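Local coordinates for protein thioredoxin Reductase (Burkholderia cenocepacia, PDB 4F82) that probably reduces hydrogen peroxide and organic hydroperoxides as a thiol-specific peroxidase of the Prx5 group of peroxiredoxins, at residues V50-L55 with L140-V145. Numbering follows the deposited sequence.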
loop_
_atom_site.group_PDB
_atom_site.type_symbol
_atom_site.label_atom_id
_atom_site.label_comp_id
_atom_site.label_asym_id
_atom_site.label_seq_id
_atom_site.Cartn_x
_atom_site.Cartn_y
_atom_site.Cartn_z
ATOM N N VAL A 50 -6.597 -8.250 23.687
ATOM C CA VAL A 50 -5.874 -7.684 22.527
ATOM C C VAL A 50 -6.171 -6.192 22.341
ATOM O O VAL A 50 -7.322 -5.793 22.317
ATOM C CB VAL A 50 -6.300 -8.416 21.235
ATOM C CG1 VAL A 50 -5.617 -7.824 19.965
ATOM C CG2 VAL A 50 -6.020 -9.899 21.347
ATOM N N VAL A 51 -5.139 -5.372 22.211
ATOM C CA VAL A 51 -5.344 -4.002 21.765
ATOM C C VAL A 51 -5.168 -3.960 20.263
ATOM O O VAL A 51 -4.134 -4.404 19.757
ATOM C CB VAL A 51 -4.293 -3.012 22.381
ATOM C CG1 VAL A 51 -4.407 -1.624 21.710
ATOM C CG2 VAL A 51 -4.439 -2.905 23.918
ATOM N N ILE A 52 -6.158 -3.430 19.547
ATOM C CA ILE A 52 -6.024 -3.210 18.105
ATOM C C ILE A 52 -6.081 -1.729 17.820
ATOM O O ILE A 52 -7.061 -1.070 18.209
ATOM C CB ILE A 52 -7.168 -3.876 17.328
ATOM C CG1 ILE A 52 -7.214 -5.384 17.634
ATOM C CG2 ILE A 52 -6.979 -3.671 15.838
ATOM C CD1 ILE A 52 -8.487 -6.088 17.035
ATOM N N PHE A 53 -5.036 -1.180 17.180
ATOM C CA PHE A 53 -5.143 0.203 16.709
ATOM C C PHE A 53 -5.043 0.177 15.172
ATOM O O PHE A 53 -4.192 -0.518 14.603
ATOM C CB PHE A 53 -4.137 1.162 17.398
ATOM C CG PHE A 53 -2.693 0.905 17.059
ATOM C CD1 PHE A 53 -2.024 1.681 16.087
ATOM C CD2 PHE A 53 -1.992 -0.111 17.681
ATOM C CE1 PHE A 53 -0.664 1.448 15.782
ATOM C CE2 PHE A 53 -0.628 -0.354 17.361
ATOM C CZ PHE A 53 0.033 0.414 16.410
ATOM N N GLY A 54 -6.001 0.830 14.522
ATOM C CA GLY A 54 -6.021 0.912 13.085
ATOM C C GLY A 54 -5.581 2.314 12.706
ATOM O O GLY A 54 -5.784 3.284 13.450
ATOM N N LEU A 55 -4.994 2.438 11.530
ATOM C CA LEU A 55 -4.527 3.761 11.084
ATOM C C LEU A 55 -4.579 3.779 9.548
ATOM O O LEU A 55 -4.734 2.720 8.922
ATOM C CB LEU A 55 -3.109 4.022 11.645
ATOM C CG LEU A 55 -2.030 2.936 11.643
ATOM C CD1 LEU A 55 -1.549 2.556 10.201
ATOM C CD2 LEU A 55 -0.844 3.367 12.491
ATOM N N LEU A 140 -10.100 4.557 9.164
ATOM C CA LEU A 140 -10.042 5.637 10.151
ATOM C C LEU A 140 -8.940 5.277 11.120
ATOM O O LEU A 140 -8.551 4.067 11.228
ATOM C CB LEU A 140 -11.382 5.786 10.920
ATOM C CG LEU A 140 -12.525 6.354 10.080
ATOM C CD1 LEU A 140 -13.855 6.170 10.777
ATOM C CD2 LEU A 140 -12.263 7.840 9.770
ATOM N N ARG A 141 -8.472 6.278 11.863
ATOM C CA ARG A 141 -7.543 6.005 12.963
ATOM C C ARG A 141 -8.334 5.672 14.252
ATOM O O ARG A 141 -9.215 6.445 14.656
ATOM C CB ARG A 141 -6.620 7.215 13.197
ATOM C CG ARG A 141 -5.358 6.859 14.027
ATOM C CD ARG A 141 -4.518 8.112 14.358
ATOM N NE ARG A 141 -4.090 8.795 13.139
ATOM C CZ ARG A 141 -3.017 8.482 12.406
ATOM N NH1 ARG A 141 -2.239 7.446 12.739
ATOM N NH2 ARG A 141 -2.745 9.189 11.310
ATOM N N TYR A 142 -8.037 4.538 14.893
ATOM C CA TYR A 142 -8.738 4.192 16.141
ATOM C C TYR A 142 -7.932 3.287 17.054
ATOM O O TYR A 142 -6.921 2.707 16.665
ATOM C CB TYR A 142 -10.062 3.490 15.807
ATOM C CG TYR A 142 -9.819 2.162 15.126
ATOM C CD1 TYR A 142 -9.661 0.989 15.865
ATOM C CD2 TYR A 142 -9.736 2.091 13.748
ATOM C CE1 TYR A 142 -9.416 -0.235 15.230
ATOM C CE2 TYR A 142 -9.498 0.876 13.095
ATOM C CZ TYR A 142 -9.341 -0.272 13.847
ATOM O OH TYR A 142 -9.118 -1.447 13.173
ATOM N N ALA A 143 -8.399 3.116 18.283
ATOM C CA ALA A 143 -7.901 1.989 19.053
ATOM C C ALA A 143 -9.051 1.338 19.801
ATOM O O ALA A 143 -9.973 2.032 20.290
ATOM C CB ALA A 143 -6.739 2.384 20.025
ATOM N N MET A 144 -9.018 0.011 19.858
ATOM C CA MET A 144 -9.983 -0.740 20.659
ATOM C C MET A 144 -9.321 -1.842 21.463
ATOM O O MET A 144 -8.267 -2.374 21.087
ATOM C CB MET A 144 -11.080 -1.327 19.768
ATOM C CG MET A 144 -10.584 -2.169 18.606
ATOM S SD MET A 144 -11.983 -2.582 17.534
ATOM C CE MET A 144 -11.113 -3.502 16.255
ATOM N N VAL A 145 -9.940 -2.171 22.595
ATOM C CA VAL A 145 -9.476 -3.264 23.424
ATOM C C VAL A 145 -10.566 -4.343 23.370
ATOM O O VAL A 145 -11.780 -4.070 23.508
ATOM C CB VAL A 145 -9.221 -2.805 24.879
ATOM C CG1 VAL A 145 -8.820 -3.975 25.719
ATOM C CG2 VAL A 145 -8.122 -1.662 24.891
#
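Ile52 and Gly54 pair with Met144 and Tyr142 as the hydrogen-bonded pairs of an antiparallel ladder, the strand directions 165° apart, in the central sheet of the thioredoxin fold. Ile52 N to Met144 O and Met144 N to Ile52 O, both 2.8 Å, are nearly straight; Gly54 N reaches Tyr142 O at 3.0 Å along a more bent path, while the return bond from Tyr142 N to Gly54 O is straighter. Between these pairs, Phe53 CA lies 3.1 Å from Tyr142 O in a CA-H...O contact. On the face of Phe53 and Ala143, turned to helix 61-80, their CB atoms meet at 3.9 Å, and the Phe53 ring stacks on Tyr71. On the other face, Tyr142 CG sits between its own backbone N and carbonyl carbon (chi1 65°), which folds the ring across the neighbouring strand: Gly54 N lies over its centre and Gly54 CA makes a CH-pi contact 3.8 Å from the centroid. Met144, extended beyond CG, lies alongside Ile52, its CE 3.8 Å from Ile52 CD1. At the active-site end, Arg141 approaches Cys63, the predicted peroxidatic cysteine, and its NH1 hydrogen-bonds His67 ND1; the same NH1 lies 3.7 Å from Leu55 CB.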